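Local coordinates for protein EmGH1 (Erythrobacter marinus, PDB 5Z87) that probably hydrolyses beta-glucosidic bonds as a family 3 glycoside hydrolase, perhaps with xylosidase or arabinofuranosidase activity as well, at residues 708-720 with 742-754. Sequence-based numbering, arbitrary orientation. Where two conformers were deposited one is given.
With MG (magnesium ion), chain E.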
ATOM      1  N   GLN A 708       5.009 -12.171 -26.176  1.00 25.03           N
ATOM      2  CA  GLN A 708       4.180 -12.062 -24.977  1.00 19.02           C
ATOM      3  C   GLN A 708       2.718 -11.830 -25.337  1.00 18.69           C
ATOM      4  O   GLN A 708       2.397 -10.937 -26.130  1.00 23.19           O
ATOM      5  CB  GLN A 708       4.697 -10.940 -24.065  1.00 19.05           C
ATOM      6  CG  GLN A 708       6.127 -11.182 -23.605  1.00 25.47           C
ATOM      7  CD  GLN A 708       6.782  -9.978 -22.940  1.00 24.53           C
ATOM      8  OE1 GLN A 708       6.139  -9.185 -22.238  1.00 21.21           O
ATOM      9  NE2 GLN A 708       8.079  -9.836 -23.164  1.00 19.05           N
ATOM     10  N   LEU A 709       1.833 -12.622 -24.730  1.00 27.29           N
ATOM     11  CA  LEU A 709       0.393 -12.545 -24.957  1.00 23.11           C
ATOM     12  C   LEU A 709      -0.315 -12.033 -23.700  1.00 23.62           C
ATOM     13  O   LEU A 709      -0.000 -12.458 -22.587  1.00 22.27           O
ATOM     14  CB  LEU A 709      -0.158 -13.917 -25.355  1.00 19.02           C
ATOM     15  CG  LEU A 709      -1.614 -13.995 -25.851  1.00 30.45           C
ATOM     16  CD1 LEU A 709      -1.736 -13.491 -27.279  1.00 25.68           C
ATOM     17  CD2 LEU A 709      -2.126 -15.417 -25.757  1.00 25.82           C
ATOM     18  N   TYR A 710      -1.264 -11.109 -23.886  1.00 19.61           N
ATOM     19  CA  TYR A 710      -2.027 -10.503 -22.801  1.00 17.22           C
ATOM     20  C   TYR A 710      -3.490 -10.427 -23.204  1.00 20.97           C
ATOM     21  O   TYR A 710      -3.829 -10.439 -24.393  1.00 18.71           O
ATOM     22  CB  TYR A 710      -1.555  -9.077 -22.470  1.00 17.82           C
ATOM     23  CG  TYR A 710      -0.107  -8.928 -22.086  1.00 18.29           C
ATOM     24  CD1 TYR A 710       0.894  -8.910 -23.057  1.00 19.59           C
ATOM     25  CD2 TYR A 710       0.268  -8.755 -20.748  1.00 17.61           C
ATOM     26  CE1 TYR A 710       2.249  -8.753 -22.692  1.00 17.24           C
ATOM     27  CE2 TYR A 710       1.605  -8.592 -20.380  1.00 18.98           C
ATOM     28  CZ  TYR A 710       2.593  -8.594 -21.364  1.00 17.31           C
ATOM     29  OH  TYR A 710       3.918  -8.445 -21.014  1.00 17.82           O
ATOM     30  N   ILE A 711      -4.368 -10.321 -22.206  1.00 19.20           N
ATOM     31  CA  ILE A 711      -5.784 -10.122 -22.480  1.00 19.09           C
ATOM     32  C   ILE A 711      -6.335  -9.021 -21.586  1.00 19.35           C
ATOM     33  O   ILE A 711      -5.778  -8.694 -20.536  1.00 16.61           O
ATOM     34  CB  ILE A 711      -6.623 -11.407 -22.289  1.00 17.08           C
ATOM     35  CG1 ILE A 711      -6.663 -11.790 -20.812  1.00 19.05           C
ATOM     36  CG2 ILE A 711      -6.080 -12.560 -23.158  1.00 16.42           C
ATOM     37  CD1 ILE A 711      -7.947 -12.435 -20.394  1.00 29.31           C
ATOM     38  N   ARG A 712      -7.449  -8.445 -22.030  0.54 18.46           N
ATOM     39  CA  ARG A 712      -8.248  -7.528 -21.225  0.54 19.91           C
ATOM     40  C   ARG A 712      -9.705  -7.948 -21.346  0.54 17.55           C
ATOM     41  O   ARG A 712     -10.237  -8.040 -22.456  0.54 16.31           O
ATOM     42  CB  ARG A 712      -8.057  -6.072 -21.678  0.54 19.62           C
ATOM     43  CG  ARG A 712      -9.221  -5.114 -21.366  0.54 18.79           C
ATOM     44  CD  ARG A 712      -9.360  -4.804 -19.876  0.54 19.52           C
ATOM     45  NE  ARG A 712     -10.401  -3.801 -19.612  0.54 23.51           N
ATOM     46  CZ  ARG A 712     -10.883  -3.514 -18.405  0.54 16.08           C
ATOM     47  NH1 ARG A 712     -11.830  -2.590 -18.264  0.54 20.47           N
ATOM     48  NH2 ARG A 712     -10.415  -4.136 -17.340  0.54 11.64           N
ATOM     49  N   ASP A 713     -10.342  -8.210 -20.212  1.00 21.06           N
ATOM     50  CA  ASP A 713     -11.773  -8.488 -20.171  1.00 17.60           C
ATOM     51  C   ASP A 713     -12.462  -7.128 -20.064  1.00 20.11           C
ATOM     52  O   ASP A 713     -12.502  -6.524 -18.985  1.00 20.32           O
ATOM     53  CB  ASP A 713     -12.081  -9.417 -19.006  1.00 19.53           C
ATOM     54  CG  ASP A 713     -13.529  -9.823 -18.942  1.00 22.61           C
ATOM     55  OD1 ASP A 713     -14.306  -9.459 -19.858  1.00 21.07           O
ATOM     56  OD2 ASP A 713     -13.886 -10.489 -17.947  1.00 22.79           O
ATOM     57  N   SER A 714     -12.992  -6.642 -21.197  1.00 19.19           N
ATOM     58  CA  SER A 714     -13.446  -5.251 -21.301  1.00 24.73           C
ATOM     59  C   SER A 714     -14.501  -4.917 -20.255  1.00 24.31           C
ATOM     60  O   SER A 714     -14.443  -3.855 -19.621  1.00 25.75           O
ATOM     61  CB  SER A 714     -13.999  -4.971 -22.699  1.00 21.25           C
ATOM     62  OG  SER A 714     -12.989  -5.069 -23.680  1.00 25.64           O
ATOM     63  N   ILE A 715     -15.473  -5.804 -20.064  1.00 21.21           N
ATOM     64  CA  ILE A 715     -16.540  -5.624 -19.083  1.00 19.25           C
ATOM     65  C   ILE A 715     -16.602  -6.882 -18.237  1.00 18.02           C
ATOM     66  O   ILE A 715     -16.544  -7.996 -18.766  1.00 24.56           O
ATOM     67  CB  ILE A 715     -17.907  -5.366 -19.756  1.00 23.63           C
ATOM     68  CG1 ILE A 715     -17.837  -4.172 -20.716  1.00 18.00           C
ATOM     69  CG2 ILE A 715     -18.987  -5.180 -18.703  1.00 21.33           C
ATOM     70  CD1 ILE A 715     -17.692  -2.817 -20.016  1.00 14.11           C
ATOM     71  N   ALA A 716     -16.734  -6.716 -16.927  1.00 19.03           N
ATOM     72  CA  ALA A 716     -16.732  -7.876 -16.055  1.00 20.30           C
ATOM     73  C   ALA A 716     -17.533  -7.555 -14.800  1.00 24.85           C
ATOM     74  O   ALA A 716     -17.677  -6.389 -14.418  1.00 21.49           O
ATOM     75  CB  ALA A 716     -15.298  -8.293 -15.722  1.00 16.95           C
ATOM     76  N   SER A 717     -18.054  -8.609 -14.158  1.00 23.02           N
ATOM     77  CA  SER A 717     -18.907  -8.413 -12.986  1.00 22.86           C
ATOM     78  C   SER A 717     -18.136  -7.772 -11.835  1.00 24.57           C
ATOM     79  O   SER A 717     -18.735  -7.090 -10.989  1.00 27.82           O
ATOM     80  CB  SER A 717     -19.533  -9.747 -12.552  1.00 22.85           C
ATOM     81  OG  SER A 717     -18.554 -10.777 -12.416  1.00 27.48           O
ATOM     82  N   ARG A 718     -16.820  -7.986 -11.789  1.00 18.95           N
ATOM     83  CA  ARG A 718     -15.881  -7.217 -10.983  1.00 22.25           C
ATOM     84  C   ARG A 718     -14.800  -6.629 -11.882  1.00 24.48           C
ATOM     85  O   ARG A 718     -14.378  -7.259 -12.858  1.00 24.23           O
ATOM     86  CB  ARG A 718     -15.250  -8.079  -9.902  1.00 21.95           C
ATOM     87  CG  ARG A 718     -16.270  -8.495  -8.885  1.00 27.78           C
ATOM     88  CD  ARG A 718     -15.670  -8.827  -7.580  1.00 23.58           C
ATOM     89  NE  ARG A 718     -16.703  -9.232  -6.644  1.00 26.30           N
ATOM     90  CZ  ARG A 718     -16.593  -9.159  -5.324  1.00 31.55           C
ATOM     91  NH1 ARG A 718     -15.483  -8.667  -4.757  1.00 23.85           N
ATOM     92  NH2 ARG A 718     -17.603  -9.584  -4.575  1.00 27.91           N
ATOM     93  N   ALA A 719     -14.362  -5.414 -11.556  1.00 21.63           N
ATOM     94  CA  ALA A 719     -13.379  -4.724 -12.383  1.00 21.40           C
ATOM     95  C   ALA A 719     -12.086  -5.529 -12.477  1.00 21.17           C
ATOM     96  O   ALA A 719     -11.552  -5.986 -11.467  1.00 23.33           O
ATOM     97  CB  ALA A 719     -13.102  -3.347 -11.803  1.00 18.00           C
ATOM     98  N   ARG A 720     -11.577  -5.688 -13.689  1.00 19.95           N
ATOM     99  CA  ARG A 720     -10.410  -6.511 -13.955  1.00 23.12           C
ATOM    100  C   ARG A 720      -9.279  -5.661 -14.516  1.00 21.54           C
ATOM    101  O   ARG A 720      -9.506  -4.532 -14.970  1.00 17.83           O
ATOM    102  CB  ARG A 720     -10.773  -7.633 -14.936  1.00 20.55           C
ATOM    103  CG  ARG A 720     -11.746  -8.624 -14.327  1.00 24.82           C
ATOM    104  CD  ARG A 720     -11.981  -9.803 -15.214  1.00 30.79           C
ATOM    105  NE  ARG A 720     -10.752 -10.505 -15.589  1.00 33.18           N
ATOM    106  CZ  ARG A 720     -10.743 -11.607 -16.338  1.00 31.01           C
ATOM    107  NH1 ARG A 720     -11.893 -12.114 -16.772  1.00 19.71           N
ATOM    108  NH2 ARG A 720      -9.597 -12.194 -16.668  1.00 28.33           N
ATOM    109  N   GLN A 742       2.367 -19.911 -31.862  1.00 33.92           N
ATOM    110  CA  GLN A 742       0.992 -20.338 -31.640  1.00 28.88           C
ATOM    111  C   GLN A 742       0.695 -20.330 -30.147  1.00 29.38           C
ATOM    112  O   GLN A 742       1.481 -20.853 -29.351  1.00 28.16           O
ATOM    113  CB  GLN A 742       0.754 -21.731 -32.227  1.00 33.48           C
ATOM    114  CG  GLN A 742       0.967 -21.801 -33.737  1.00 27.24           C
ATOM    115  CD  GLN A 742      -0.215 -21.249 -34.511  1.00 28.96           C
ATOM    116  OE1 GLN A 742      -1.319 -21.128 -33.981  1.00 35.14           O
ATOM    117  NE2 GLN A 742       0.009 -20.915 -35.774  1.00 28.06           N
ATOM    118  N   PHE A 743      -0.425 -19.718 -29.771  1.00 25.07           N
ATOM    119  CA  PHE A 743      -0.939 -19.775 -28.411  1.00 26.64           C
ATOM    120  C   PHE A 743      -2.348 -20.357 -28.418  1.00 25.83           C
ATOM    121  O   PHE A 743      -3.066 -20.315 -29.426  1.00 25.86           O
ATOM    122  CB  PHE A 743      -0.983 -18.384 -27.757  1.00 21.35           C
ATOM    123  CG  PHE A 743       0.352 -17.708 -27.645  1.00 22.45           C
ATOM    124  CD1 PHE A 743       1.198 -17.995 -26.594  1.00 21.58           C
ATOM    125  CD2 PHE A 743       0.741 -16.757 -28.571  1.00 24.42           C
ATOM    126  CE1 PHE A 743       2.429 -17.360 -26.473  1.00 23.36           C
ATOM    127  CE2 PHE A 743       1.964 -16.121 -28.456  1.00 27.21           C
ATOM    128  CZ  PHE A 743       2.809 -16.426 -27.402  1.00 24.37           C
ATOM    129  N   GLU A 744      -2.770 -20.866 -27.269  1.00 27.20           N
ATOM    130  CA  GLU A 744      -4.154 -21.302 -27.135  1.00 34.03           C
ATOM    131  C   GLU A 744      -4.696 -20.815 -25.803  1.00 27.00           C
ATOM    132  O   GLU A 744      -4.067 -21.019 -24.760  1.00 33.83           O
ATOM    133  CB  GLU A 744      -4.288 -22.830 -27.251  1.00 28.46           C
ATOM    134  CG  GLU A 744      -5.720 -23.272 -27.581  1.00 39.41           C
ATOM    135  CD  GLU A 744      -5.860 -24.765 -27.866  1.00 39.60           C
ATOM    136  OE1 GLU A 744      -6.324 -25.495 -26.970  1.00 48.14           O
ATOM    137  OE2 GLU A 744      -5.523 -25.204 -28.989  1.00 53.55           O
ATOM    138  N   LEU A 745      -5.858 -20.172 -25.845  1.00 21.11           N
ATOM    139  CA  LEU A 745      -6.514 -19.635 -24.665  1.00 26.31           C
ATOM    140  C   LEU A 745      -7.830 -20.361 -24.427  1.00 32.65           C
ATOM    141  O   LEU A 745      -8.445 -20.885 -25.360  1.00 28.34           O
ATOM    142  CB  LEU A 745      -6.759 -18.131 -24.829  1.00 25.81           C
ATOM    143  CG  LEU A 745      -5.467 -17.327 -24.846  1.00 25.26           C
ATOM    144  CD1 LEU A 745      -5.758 -15.883 -25.160  1.00 31.71           C
ATOM    145  CD2 LEU A 745      -4.811 -17.462 -23.501  1.00 22.66           C
ATOM    146  N   GLY A 746      -8.265 -20.386 -23.171  1.00 35.62           N
ATOM    147  CA  GLY A 746      -9.532 -20.992 -22.831  1.00 26.76           C
ATOM    148  C   GLY A 746     -10.243 -20.328 -21.668  1.00 28.32           C
ATOM    149  O   GLY A 746      -9.876 -19.235 -21.214  1.00 25.11           O
ATOM    150  N   PRO A 747     -11.283 -21.002 -21.159  1.00 32.42           N
ATOM    151  CA  PRO A 747     -12.089 -20.436 -20.058  1.00 25.54           C
ATOM    152  C   PRO A 747     -11.286 -19.979 -18.855  1.00 26.38           C
ATOM    153  O   PRO A 747     -11.609 -18.952 -18.248  1.00 21.77           O
ATOM    154  CB  PRO A 747     -13.013 -21.603 -19.677  1.00 27.32           C
ATOM    155  CG  PRO A 747     -13.107 -22.429 -20.917  1.00 31.49           C
ATOM    156  CD  PRO A 747     -11.750 -22.340 -21.563  1.00 29.58           C
ATOM    157  N   GLU A 748     -10.269 -20.746 -18.467  1.00 24.27           N
ATOM    158  CA  GLU A 748      -9.434 -20.371 -17.338  1.00 26.85           C
ATOM    159  C   GLU A 748      -8.640 -19.114 -17.628  1.00 25.72           C
ATOM    160  O   GLU A 748      -8.159 -18.470 -16.692  1.00 26.25           O
ATOM    161  CB  GLU A 748      -8.482 -21.518 -16.973  1.00 23.97           C
ATOM    162  CG  GLU A 748      -7.307 -21.681 -17.944  1.00 37.63           C
ATOM    163  CD  GLU A 748      -7.611 -22.559 -19.184  1.00 43.52           C
ATOM    164  OE1 GLU A 748      -8.806 -22.734 -19.539  1.00 33.88           O
ATOM    165  OE2 GLU A 748      -6.635 -23.064 -19.805  1.00 42.91           O
ATOM    166  N   ASP A 749      -8.506 -18.744 -18.900  1.00 25.47           N
ATOM    167  CA  ASP A 749      -7.784 -17.540 -19.281  1.00 25.00           C
ATOM    168  C   ASP A 749      -8.704 -16.336 -19.397  1.00 28.90           C
ATOM    169  O   ASP A 749      -8.345 -15.242 -18.953  1.00 23.27           O
ATOM    170  CB  ASP A 749      -7.056 -17.767 -20.607  1.00 20.28           C
ATOM    171  CG  ASP A 749      -6.039 -18.880 -20.512  1.00 28.01           C
ATOM    172  OD1 ASP A 749      -5.150 -18.789 -19.638  1.00 35.45           O
ATOM    173  OD2 ASP A 749      -6.144 -19.855 -21.283  1.00 31.13           O
ATOM    174  N   PHE A 750      -9.891 -16.539 -19.972  1.00 21.75           N
ATOM    175  CA  PHE A 750     -10.819 -15.458 -20.265  1.00 21.26           C
ATOM    176  C   PHE A 750     -11.675 -15.059 -19.070  1.00 28.64           C
ATOM    177  O   PHE A 750     -12.199 -13.942 -19.046  1.00 27.70           O
ATOM    178  CB  PHE A 750     -11.740 -15.873 -21.404  1.00 26.83           C
ATOM    179  CG  PHE A 750     -11.039 -16.105 -22.700  1.00 27.70           C
ATOM    180  CD1 PHE A 750     -10.042 -15.247 -23.124  1.00 26.12           C
ATOM    181  CD2 PHE A 750     -11.389 -17.181 -23.506  1.00 27.87           C
ATOM    182  CE1 PHE A 750      -9.408 -15.444 -24.338  1.00 26.59           C
ATOM    183  CE2 PHE A 750     -10.760 -17.393 -24.721  1.00 30.26           C
ATOM    184  CZ  PHE A 750      -9.773 -16.521 -25.143  1.00 36.31           C
ATOM    185  N   GLY A 751     -11.863 -15.951 -18.101  1.00 26.21           N
ATOM    186  CA  GLY A 751     -12.689 -15.679 -16.952  1.00 16.73           C
ATOM    187  C   GLY A 751     -11.853 -15.313 -15.744  1.00 24.24           C
ATOM    188  O   GLY A 751     -10.644 -15.103 -15.825  1.00 23.80           O
ATOM    189  N   TYR A 752     -12.523 -15.232 -14.598  1.00 26.12           N
ATOM    190  CA  TYR A 752     -11.840 -14.943 -13.347  1.00 19.67           C
ATOM    191  C   TYR A 752     -12.596 -15.652 -12.240  1.00 20.40           C
ATOM    192  O   TYR A 752     -13.761 -16.015 -12.403  1.00 21.29           O
ATOM    193  CB  TYR A 752     -11.746 -13.432 -13.090  1.00 20.01           C
ATOM    194  CG  TYR A 752     -13.026 -12.813 -12.581  1.00 16.75           C
ATOM    195  CD1 TYR A 752     -14.072 -12.507 -13.440  1.00 18.89           C
ATOM    196  CD2 TYR A 752     -13.183 -12.534 -11.235  1.00 21.79           C
ATOM    197  CE1 TYR A 752     -15.255 -11.945 -12.956  1.00 19.41           C
ATOM    198  CE2 TYR A 752     -14.345 -11.966 -10.747  1.00 20.53           C
ATOM    199  CZ  TYR A 752     -15.372 -11.672 -11.601  1.00 20.58           C
ATOM    200  OH  TYR A 752     -16.521 -11.114 -11.076  1.00 24.78           O
ATOM    201  N   ARG A 753     -11.921 -15.846 -11.110  1.00 15.49           N
ATOM    202  CA  ARG A 753     -12.488 -16.573  -9.981  1.00 21.27           C
ATOM    203  C   ARG A 753     -13.160 -15.615  -9.011  1.00 23.54           C
ATOM    204  O   ARG A 753     -12.602 -14.560  -8.693  1.00 21.19           O
ATOM    205  CB  ARG A 753     -11.396 -17.369  -9.272  1.00 25.10           C
ATOM    206  CG  ARG A 753     -10.786 -18.432 -10.172  1.00 19.05           C
ATOM    207  CD  ARG A 753     -10.050 -19.497  -9.368  1.00 25.09           C
ATOM    208  NE  ARG A 753      -9.471 -20.472 -10.274  1.00 26.25           N
ATOM    209  CZ  ARG A 753     -10.082 -21.596 -10.645  1.00 35.40           C
ATOM    210  NH1 ARG A 753     -11.281 -21.898 -10.161  1.00 29.07           N
ATOM    211  NH2 ARG A 753      -9.493 -22.416 -11.501  1.00 31.27           N
ATOM    212  N   ASP A 754     -14.364 -15.974  -8.553  1.00 24.20           N
ATOM    213  CA  ASP A 754     -15.071 -15.142  -7.583  1.00 22.89           C
ATOM    214  C   ASP A 754     -14.470 -15.347  -6.191  1.00 19.50           C
ATOM    215  O   ASP A 754     -13.483 -16.069  -6.012  1.00 21.34           O
ATOM    216  CB  ASP A 754     -16.578 -15.414  -7.624  1.00 25.51           C
ATOM    217  CG  ASP A 754     -16.976 -16.805  -7.084  1.00 25.94           C
ATOM    218  OD1 ASP A 754     -16.246 -17.438  -6.282  1.00 23.50           O
ATOM    219  OD2 ASP A 754     -18.079 -17.256  -7.461  1.00 28.35           O
TER
HETATM  220 MG    MG E 803     -16.292  -9.573 -20.075  1.00 23.70          MG
HETATM  221  O   HOH W   1     -14.960 -13.223 -19.277  1.00 26.83           O
HETATM  222  O   HOH W   2     -16.331 -10.857 -18.356  1.00 17.08           O
HETATM  223  O   HOH W   3     -16.034  -8.260 -21.706  1.00 22.23           O
HETATM  224  O   HOH W   4     -17.852 -11.687  -8.399  1.00 27.18           O
HETATM  225  O   HOH W   5     -18.355  -9.458 -19.946  1.00 20.45           O
HETATM  226  O   HOH W   6     -16.271 -11.438 -21.228  1.00 24.06           O
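A bend at chi3 (56°) in the otherwise extended side chain of Arg720 turns its guanidinium toward Phe750 and Tyr752, while chi1 of Tyr752 (78°) puts CG between its own backbone N and carbonyl carbon and carries the ring out toward Ser717. Tyr752 CB lies over one face of the guanidinium. Arg720 NH1 donates to Phe750 O at 2.9 Å, from above the carbonyl plane, and forms a salt bridge with Asp713 OD2 at 2.8 Å; NH2 forms a salt bridge with Glu724. Asp713 thus faces two cations, since its OD1 binds magnesium at 2.0 Å beside Ile715 O and four waters. Replacing Arg720 by an alanine is likely to take from Asp713 OD2 its arginine partner and from Phe750 O this N-H, leaving the magnesium ligand less firmly positioned. Farther along, Tyr752 OH lies 2.5 Å from Ser717 OG, which meets the ring at its edge and is also hydrogen-bonded to Glu762. At the other end Leu709 CB sits over the face of the Phe743 ring, 4.2 Å from its centroid, and Leu709 CD2 meets Leu745 CD1 tip to tip at 3.7 Å. The axes of strands 708-713 and 742-745, from different sheets, come within 9.5 Å at 26°; their side chains fill an apolar interior, consistent with the beta-sandwich of a fibronectin type III-like domain, here with a magnesium site at one end.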